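Local coordinates for protein alkane monooxygenase (Geobacillus thermodenitrificans, PDB 3B9O) that belongs to the luciferase-like monooxygenase family, built on a TIM barrel, and binds flavin mononucleotide, at residues 12-17 and 77-82; 174-179 and 194-199; 274-279 and 415-420. All blocks are in the same frame, centred on the assembly; numbering follows the deposited sequence.

Interaction 1: residues 12-17 and 77-82; sequences MNCVGH and AVQIPV
Q79 reaches across from 77-82 into 12-17, and nearly every atom of its side chain meets something there. CB lies against the methyl of M12, CE, at 3.8 Å. CG is anti to its own carbonyl carbon (chi1 -72°), which sets the chain off alongside the opposite backbone, where CG passes both M12 CE and the carbonyl oxygen of G16. CD then comes to 3.6 Å from M12 SD, the extended methionine crossing the glutamine at about a right angle. At the tip the amide divides its work: OE1 touches M12 CE and takes a hydrogen bond from the hydroxyl of Y63, while NE2 donates to H17 O at 2.9 Å, with the acceptor almost in the amide plane and an angle of 155° at the hydrogen. With both ends of the amide engaged, its rotation is fixed. NE2 also stands at the edge of the H17 ring, and one face of that ring is covered by M12 CB, 3.5 Å above its plane.

The backbones join at G16 and V78 in a single bridge: Q79 N donates to G16 O at 2.9 Å, and G16 N makes a weak bond to A77 O. One water ties the loops further, accepting from V15 N at 2.8 Å and donating to A77 O and P81 O. Outside this polar seam, V15 CG1 packs on A77 CB at 3.8 Å, and M12 CE also meets V82 CG1.

Segment 12-17 leaves the C-terminal end of barrel strand 6-12, with M12 and H17 resting on A57 of strand 53-57; segment 77-82 follows helix 71-75, which ends in a Schellman motif at A77, and leads on to helix 89-94.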
loop_
_atom_site.group_PDB
_atom_site.type_symbol
_atom_site.label_atom_id
_atom_site.label_comp_id
_atom_site.label_asym_id
_atom_site.label_seq_id
_atom_site.Cartn_x
_atom_site.Cartn_y
_atom_site.Cartn_z
ATOM N N MET A 12 4.488 -8.014 -2.081
ATOM C CA MET A 12 4.487 -8.439 -0.688
ATOM C C MET A 12 5.677 -9.373 -0.496
ATOM O O MET A 12 5.974 -10.202 -1.372
ATOM C CB MET A 12 3.166 -9.169 -0.304
ATOM C CG MET A 12 3.012 -9.427 1.223
ATOM S SD MET A 12 1.324 -9.941 1.624
ATOM C CE MET A 12 1.600 -10.679 3.224
ATOM N N ASN A 13 6.299 -9.272 0.689
ATOM C CA ASN A 13 7.480 -10.055 1.032
ATOM C C ASN A 13 7.039 -11.495 1.449
ATOM O O ASN A 13 7.173 -11.889 2.613
ATOM C CB ASN A 13 8.236 -9.364 2.177
ATOM C CG ASN A 13 9.651 -9.841 2.323
ATOM O OD1 ASN A 13 10.412 -9.294 3.139
ATOM N ND2 ASN A 13 10.052 -10.830 1.498
ATOM N N CYS A 14 6.521 -12.252 0.491
ATOM C CA CYS A 14 6.036 -13.617 0.742
ATOM C C CYS A 14 5.967 -14.341 -0.578
ATOM O O CYS A 14 6.338 -13.779 -1.598
ATOM C CB CYS A 14 4.657 -13.621 1.423
ATOM S SG CYS A 14 3.265 -12.920 0.423
ATOM N N VAL A 15 5.410 -15.547 -0.571
ATOM C CA VAL A 15 5.292 -16.334 -1.798
ATOM C C VAL A 15 3.983 -16.019 -2.524
ATOM O O VAL A 15 4.017 -15.388 -3.608
ATOM C CB VAL A 15 5.453 -17.861 -1.527
ATOM C CG1 VAL A 15 5.224 -18.691 -2.812
ATOM C CG2 VAL A 15 6.795 -18.144 -0.837
ATOM N N GLY A 16 2.849 -16.434 -1.953
ATOM C CA GLY A 16 1.545 -16.220 -2.596
ATOM C C GLY A 16 0.929 -14.977 -2.002
ATOM O O GLY A 16 0.589 -14.957 -0.826
ATOM N N HIS A 17 0.802 -13.933 -2.825
ATOM C CA HIS A 17 0.236 -12.652 -2.410
ATOM C C HIS A 17 -1.272 -12.541 -2.798
ATOM O O HIS A 17 -2.148 -12.688 -1.945
ATOM C CB HIS A 17 1.072 -11.513 -3.006
ATOM C CG HIS A 17 0.588 -10.134 -2.646
ATOM N ND1 HIS A 17 1.033 -9.003 -3.306
ATOM C CD2 HIS A 17 -0.263 -9.697 -1.684
ATOM C CE1 HIS A 17 0.459 -7.933 -2.774
ATOM N NE2 HIS A 17 -0.341 -8.328 -1.800
ATOM N N ALA A 77 0.795 -21.637 0.231
ATOM C CA ALA A 77 1.640 -20.437 0.471
ATOM C C ALA A 77 0.875 -19.083 0.438
ATOM O O ALA A 77 1.368 -18.059 -0.101
ATOM C CB ALA A 77 2.833 -20.432 -0.482
ATOM N N VAL A 78 -0.307 -19.091 1.032
ATOM C CA VAL A 78 -1.194 -17.917 1.085
ATOM C C VAL A 78 -0.714 -16.940 2.176
ATOM O O VAL A 78 -1.192 -16.961 3.307
ATOM C CB VAL A 78 -2.709 -18.354 1.259
ATOM C CG1 VAL A 78 -3.631 -17.121 1.503
ATOM C CG2 VAL A 78 -3.174 -19.155 0.039
ATOM N N GLN A 79 0.295 -16.122 1.833
ATOM C CA GLN A 79 0.818 -15.083 2.735
ATOM C C GLN A 79 1.500 -15.644 3.989
ATOM O O GLN A 79 1.705 -14.936 4.951
ATOM C CB GLN A 79 -0.256 -14.035 3.057
ATOM C CG GLN A 79 -0.501 -13.152 1.813
ATOM C CD GLN A 79 -1.561 -12.067 1.957
ATOM O OE1 GLN A 79 -1.707 -11.441 3.008
ATOM N NE2 GLN A 79 -2.291 -11.822 0.871
ATOM N N ILE A 80 1.831 -16.940 3.932
ATOM C CA ILE A 80 2.683 -17.635 4.913
ATOM C C ILE A 80 3.525 -18.637 4.077
ATOM O O ILE A 80 3.005 -19.306 3.198
ATOM C CB ILE A 80 1.851 -18.281 6.086
ATOM C CG1 ILE A 80 2.794 -18.735 7.239
ATOM C CG2 ILE A 80 0.892 -19.403 5.543
ATOM C CD1 ILE A 80 2.126 -19.179 8.535
ATOM N N PRO A 81 4.848 -18.614 4.224
ATOM C CA PRO A 81 5.651 -17.725 5.072
ATOM C C PRO A 81 5.558 -16.246 4.593
ATOM O O PRO A 81 5.217 -15.985 3.414
ATOM C CB PRO A 81 7.059 -18.261 4.869
ATOM C CG PRO A 81 7.024 -18.810 3.429
ATOM C CD PRO A 81 5.696 -19.495 3.398
ATOM N N VAL A 82 5.824 -15.317 5.514
ATOM C CA VAL A 82 5.880 -13.878 5.218
ATOM C C VAL A 82 7.061 -13.266 5.969
ATOM O O VAL A 82 7.189 -13.477 7.173
ATOM C CB VAL A 82 4.798 -13.020 5.898
ATOM C CG1 VAL A 82 4.407 -11.741 5.127
ATOM C CG2 VAL A 82 3.800 -13.759 6.794
HETATM O O HOH W 1 3.915 -16.876 1.348
#

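Interaction 2: residues 174-179 and 194-199; sequences GSWEDN and SKVHEI
H197 and E177 meet nearly coplanar, imidazole and carboxylate planes 15° apart. H197 NE2 donates to E177 OE1 at 2.6 Å, on the lone pair of OE1 that faces away from the other oxygen. This His-carboxylate bond lies beside the tight part of the contact, an antiparallel backbone pairing centred on W176 and V196. H197 N donates to S175 O at 2.7 Å, and E177 N to K195 O at 3.0 Å in a nearly straight bond of 170°. The hydroxyl of S175, anti to its backbone N (chi1 178°), adds a 2.8 Å bond to H197 O and is also bound by H212 N. W176 and V196 run side by side; V196 CG2 sits over one face of the indole, 3.7 Å from the centroid of the six-membered ring, a CH-pi contact, while the indole NE1 bonds to H212 O.

The solvent side is looser. K195 crosses E177 with its aliphatic part, CB standing 3.9 Å from E177 CD, but the charges do not touch. N179 lies exposed here, and a water bridges its O (2.6 Å) to K195 NZ (3.0 Å).

The segments flank a two-stranded antiparallel pair, 174-179 leading into 181-184 and 194-199 following 189-191, and the contact draws these two ends together. W176 and V196 both rest on T191, while I199 packs back on K170 and L171 of helix 154-174.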
loop_
_atom_site.group_PDB
_atom_site.type_symbol
_atom_site.label_atom_id
_atom_site.label_comp_id
_atom_site.label_asym_id
_atom_site.label_seq_id
_atom_site.Cartn_x
_atom_site.Cartn_y
_atom_site.Cartn_z
ATOM N N GLY A 174 6.760 17.989 15.190
ATOM C CA GLY A 174 6.818 18.975 16.288
ATOM C C GLY A 174 7.966 18.877 17.301
ATOM O O GLY A 174 8.289 19.853 18.016
ATOM N N SER A 175 8.575 17.711 17.413
ATOM C CA SER A 175 9.552 17.536 18.464
ATOM C C SER A 175 10.847 18.323 18.230
ATOM O O SER A 175 11.332 19.028 19.131
ATOM C CB SER A 175 9.790 16.061 18.690
ATOM O OG SER A 175 10.768 15.841 19.687
ATOM N N TRP A 176 11.419 18.211 17.038
ATOM C CA TRP A 176 12.640 18.931 16.686
ATOM C C TRP A 176 12.226 19.989 15.690
ATOM O O TRP A 176 11.536 19.668 14.735
ATOM C CB TRP A 176 13.653 18.019 15.977
ATOM C CG TRP A 176 14.225 16.908 16.831
ATOM C CD1 TRP A 176 13.512 16.020 17.631
ATOM C CD2 TRP A 176 15.598 16.564 16.989
ATOM N NE1 TRP A 176 14.376 15.187 18.267
ATOM C CE2 TRP A 176 15.656 15.479 17.868
ATOM C CE3 TRP A 176 16.801 17.062 16.449
ATOM C CZ2 TRP A 176 16.873 14.872 18.236
ATOM C CZ3 TRP A 176 18.003 16.460 16.815
ATOM C CH2 TRP A 176 18.033 15.384 17.705
ATOM N N GLU A 177 12.701 21.215 15.892
ATOM C CA GLU A 177 12.457 22.330 14.999
ATOM C C GLU A 177 13.294 22.180 13.715
ATOM O O GLU A 177 14.312 21.476 13.708
ATOM C CB GLU A 177 12.790 23.641 15.721
ATOM C CG GLU A 177 11.947 23.861 17.000
ATOM C CD GLU A 177 12.155 25.239 17.637
ATOM O OE1 GLU A 177 12.103 25.315 18.899
ATOM O OE2 GLU A 177 12.396 26.213 16.880
ATOM N N ASP A 178 12.850 22.822 12.633
ATOM C CA ASP A 178 13.521 22.723 11.327
ATOM C C ASP A 178 15.034 22.721 11.292
ATOM O O ASP A 178 15.654 21.834 10.671
ATOM C CB ASP A 178 12.984 23.746 10.337
ATOM C CG ASP A 178 11.636 23.350 9.795
ATOM O OD1 ASP A 178 11.121 24.111 8.946
ATOM O OD2 ASP A 178 11.092 22.283 10.209
ATOM N N ASN A 179 15.609 23.712 11.956
ATOM C CA ASN A 179 17.036 23.939 11.935
ATOM C C ASN A 179 17.645 23.607 13.297
ATOM O O ASN A 179 18.567 24.287 13.737
ATOM C CB ASN A 179 17.280 25.425 11.619
ATOM C CG ASN A 179 16.691 25.846 10.259
ATOM O OD1 ASN A 179 15.854 26.767 10.180
ATOM N ND2 ASN A 179 17.151 25.202 9.181
ATOM N N SER A 194 17.652 23.927 22.740
ATOM C CA SER A 194 16.424 24.698 22.914
ATOM C C SER A 194 15.428 24.423 21.772
ATOM O O SER A 194 14.261 24.807 21.857
ATOM C CB SER A 194 16.725 26.198 23.065
ATOM O OG SER A 194 17.147 26.835 21.860
ATOM N N LYS A 195 15.878 23.691 20.744
ATOM C CA LYS A 195 15.056 23.440 19.574
ATOM C C LYS A 195 14.682 21.953 19.485
ATOM O O LYS A 195 14.141 21.509 18.492
ATOM C CB LYS A 195 15.762 23.930 18.305
ATOM C CG LYS A 195 16.116 25.407 18.313
ATOM C CD LYS A 195 16.436 25.930 16.884
ATOM C CE LYS A 195 16.613 27.484 16.875
ATOM N NZ LYS A 195 16.528 28.042 15.479
ATOM N N VAL A 196 14.927 21.215 20.564
ATOM C CA VAL A 196 14.484 19.842 20.694
ATOM C C VAL A 196 13.501 19.766 21.879
ATOM O O VAL A 196 13.856 20.135 23.012
ATOM C CB VAL A 196 15.678 18.887 20.886
ATOM C CG1 VAL A 196 15.191 17.465 21.201
ATOM C CG2 VAL A 196 16.576 18.885 19.632
ATOM N N HIS A 197 12.294 19.253 21.616
ATOM C CA HIS A 197 11.149 19.377 22.539
ATOM C C HIS A 197 10.468 18.074 22.887
ATOM O O HIS A 197 10.245 17.232 22.011
ATOM C CB HIS A 197 10.080 20.337 21.947
ATOM C CG HIS A 197 10.629 21.646 21.494
ATOM N ND1 HIS A 197 11.091 22.595 22.377
ATOM C CD2 HIS A 197 10.828 22.154 20.254
ATOM C CE1 HIS A 197 11.555 23.628 21.706
ATOM N NE2 HIS A 197 11.399 23.390 20.416
ATOM N N GLU A 198 10.111 17.904 24.168
ATOM C CA GLU A 198 9.171 16.852 24.570
ATOM C C GLU A 198 7.857 17.108 23.827
ATOM O O GLU A 198 7.547 18.250 23.466
ATOM C CB GLU A 198 8.929 16.849 26.086
ATOM C CG GLU A 198 10.013 16.188 26.881
ATOM C CD GLU A 198 9.868 16.328 28.399
ATOM O OE1 GLU A 198 8.907 16.975 28.905
ATOM O OE2 GLU A 198 10.742 15.758 29.092
ATOM N N ILE A 199 7.122 16.045 23.537
ATOM C CA ILE A 199 5.803 16.197 22.900
ATOM C C ILE A 199 4.672 16.130 23.924
ATOM O O ILE A 199 3.568 16.596 23.655
ATOM C CB ILE A 199 5.537 15.159 21.750
ATOM C CG1 ILE A 199 5.555 13.718 22.302
ATOM C CG2 ILE A 199 6.514 15.416 20.580
ATOM C CD1 ILE A 199 4.931 12.626 21.380
HETATM O O HOH W 2 19.027 26.798 14.446
#

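Interaction 3: residues 274-279 and 415-420; sequences HIKMFA and KLFGKG
K276 and F417 run antiparallel, the lysine outward from its strand and the phenyl ring inward from the helix end. A kink at the lysine's second torsion (chi2 -80°) carries its chain along the ring: CG passes F417 CZ at 3.8 Å, and CE passes F417 CE2 at the same distance, obliquely to the ring. Beyond the ring, NZ donates to L416 O at 3.1 Å, the donor tilted 18° from the carbonyl plane. That carbonyl belongs to the last turn of helix 412-417, so the ammonium probably also gains from the negative end of the helix dipole.

The far rim of the phenyl ring comes up against the backbone that leads into the strand, with CE2 3.4 Å from H274 O. F417 also rests on E242. K276 belongs to strand 276-285 of the parallel TIM barrel, paired there with 243-246; helix 412-417 lies close to the strand's N-terminal end.

Nearby, L416 CD2 meets F278 CZ at 4.2 Å, near the plane of the ring, so the leucine methyl touches the ring at its edge. The F278 ring also meets that of Y225, with planes about 50° apart, while L416 leans on C243 and on H6, which F278 and K276 touch as well.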
loop_
_atom_site.group_PDB
_atom_site.type_symbol
_atom_site.label_atom_id
_atom_site.label_comp_id
_atom_site.label_asym_id
_atom_site.label_seq_id
_atom_site.Cartn_x
_atom_site.Cartn_y
_atom_site.Cartn_z
ATOM N N HIS A 274 -5.980 17.323 -2.238
ATOM C CA HIS A 274 -4.755 16.965 -1.537
ATOM C C HIS A 274 -4.780 15.462 -1.184
ATOM O O HIS A 274 -3.957 15.006 -0.412
ATOM C CB HIS A 274 -4.610 17.798 -0.268
ATOM C CG HIS A 274 -4.196 19.211 -0.512
ATOM N ND1 HIS A 274 -4.052 19.748 -1.776
ATOM C CD2 HIS A 274 -3.901 20.204 0.359
ATOM C CE1 HIS A 274 -3.684 21.015 -1.670
ATOM N NE2 HIS A 274 -3.580 21.313 -0.385
ATOM N N ILE A 275 -5.764 14.732 -1.734
ATOM C CA ILE A 275 -5.852 13.291 -1.565
ATOM C C ILE A 275 -5.786 12.685 -2.971
ATOM O O ILE A 275 -6.619 13.012 -3.818
ATOM C CB ILE A 275 -7.195 12.862 -0.869
ATOM C CG1 ILE A 275 -7.482 13.679 0.401
ATOM C CG2 ILE A 275 -7.171 11.361 -0.568
ATOM C CD1 ILE A 275 -8.941 13.543 0.932
ATOM N N LYS A 276 -4.847 11.789 -3.223
ATOM C CA LYS A 276 -4.788 11.037 -4.489
ATOM C C LYS A 276 -5.485 9.690 -4.348
ATOM O O LYS A 276 -5.402 9.042 -3.303
ATOM C CB LYS A 276 -3.324 10.820 -4.882
ATOM C CG LYS A 276 -2.526 12.097 -4.970
ATOM C CD LYS A 276 -2.777 12.814 -6.296
ATOM C CE LYS A 276 -1.903 14.072 -6.397
ATOM N NZ LYS A 276 -1.624 14.492 -7.788
ATOM N N MET A 277 -6.193 9.283 -5.393
ATOM C CA MET A 277 -7.010 8.061 -5.360
ATOM C C MET A 277 -6.364 7.042 -6.272
ATOM O O MET A 277 -6.087 7.363 -7.432
ATOM C CB MET A 277 -8.425 8.380 -5.849
ATOM C CG MET A 277 -9.138 9.438 -4.969
ATOM S SD MET A 277 -9.519 8.874 -3.300
ATOM C CE MET A 277 -10.170 10.400 -2.625
ATOM N N PHE A 278 -6.102 5.845 -5.734
ATOM C CA PHE A 278 -5.431 4.736 -6.426
ATOM C C PHE A 278 -6.384 3.527 -6.534
ATOM O O PHE A 278 -7.040 3.187 -5.570
ATOM C CB PHE A 278 -4.151 4.329 -5.667
ATOM C CG PHE A 278 -3.010 5.311 -5.842
ATOM C CD1 PHE A 278 -2.971 6.499 -5.104
ATOM C CD2 PHE A 278 -1.984 5.051 -6.757
ATOM C CE1 PHE A 278 -1.892 7.433 -5.257
ATOM C CE2 PHE A 278 -0.923 5.979 -6.951
ATOM C CZ PHE A 278 -0.889 7.172 -6.193
ATOM N N ALA A 279 -6.511 2.957 -7.731
ATOM C CA ALA A 279 -7.259 1.735 -7.942
ATOM C C ALA A 279 -6.293 0.581 -8.139
ATOM O O ALA A 279 -5.136 0.803 -8.500
ATOM C CB ALA A 279 -8.162 1.884 -9.169
ATOM N N LYS A 415 6.983 14.373 -5.895
ATOM C CA LYS A 415 6.602 13.606 -7.090
ATOM C C LYS A 415 5.080 13.480 -7.186
ATOM O O LYS A 415 4.509 13.423 -8.299
ATOM C CB LYS A 415 7.292 12.229 -7.110
ATOM C CG LYS A 415 8.780 12.375 -7.387
ATOM C CD LYS A 415 9.610 11.254 -6.743
ATOM C CE LYS A 415 10.951 11.031 -7.526
ATOM N NZ LYS A 415 11.879 12.129 -7.287
ATOM N N LEU A 416 4.425 13.501 -6.030
ATOM C CA LEU A 416 2.966 13.368 -5.975
ATOM C C LEU A 416 2.243 14.733 -6.053
ATOM O O LEU A 416 1.251 14.856 -6.757
ATOM C CB LEU A 416 2.514 12.630 -4.693
ATOM C CG LEU A 416 2.735 11.114 -4.561
ATOM C CD1 LEU A 416 2.545 10.660 -3.115
ATOM C CD2 LEU A 416 1.754 10.383 -5.503
ATOM N N PHE A 417 2.735 15.730 -5.314
ATOM C CA PHE A 417 1.982 16.976 -5.062
ATOM C C PHE A 417 2.691 18.233 -5.598
ATOM O O PHE A 417 2.166 19.336 -5.478
ATOM C CB PHE A 417 1.665 17.129 -3.573
ATOM C CG PHE A 417 0.714 16.064 -3.034
ATOM C CD1 PHE A 417 1.210 14.952 -2.368
ATOM C CD2 PHE A 417 -0.649 16.161 -3.249
ATOM C CE1 PHE A 417 0.353 13.946 -1.880
ATOM C CE2 PHE A 417 -1.548 15.164 -2.753
ATOM C CZ PHE A 417 -1.047 14.079 -2.054
ATOM N N GLY A 418 3.881 18.070 -6.177
ATOM C CA GLY A 418 4.592 19.185 -6.795
ATOM C C GLY A 418 5.863 19.628 -6.099
ATOM O O GLY A 418 5.978 19.567 -4.875
ATOM N N LYS A 419 6.816 20.098 -6.901
ATOM C CA LYS A 419 8.110 20.600 -6.416
ATOM C C LYS A 419 7.863 21.625 -5.310
ATOM O O LYS A 419 6.972 22.460 -5.460
ATOM C CB LYS A 419 8.892 21.245 -7.578
ATOM C CG LYS A 419 10.385 21.428 -7.325
ATOM C CD LYS A 419 11.212 20.971 -8.561
ATOM C CE LYS A 419 12.731 21.084 -8.324
ATOM N NZ LYS A 419 13.106 20.962 -6.848
ATOM N N GLY A 420 8.625 21.540 -4.217
ATOM C CA GLY A 420 8.432 22.392 -3.016
ATOM C C GLY A 420 7.454 21.850 -1.983
ATOM O O GLY A 420 7.478 22.276 -0.835
#

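How the interactions relate
The three contacts follow one another along the chain and do not touch. Interactions 1 and 3 lie on opposite sides of the chain's centre, with their centres about 29 Å and their nearest atoms about 12 Å apart; both draw on strand 6-12, interaction 1 at its C-terminal end and interaction 3 through H6 near its start. Both also approach the flavin mononucleotide: the side chain of H17 is about 6 Å from it and that of F278 about 8 Å. Interaction 2 stands at the surface, its centre about 30 Å from the chain's centre, about 40 Å from the centre of interaction 1 and about 28 Å from that of interaction 3.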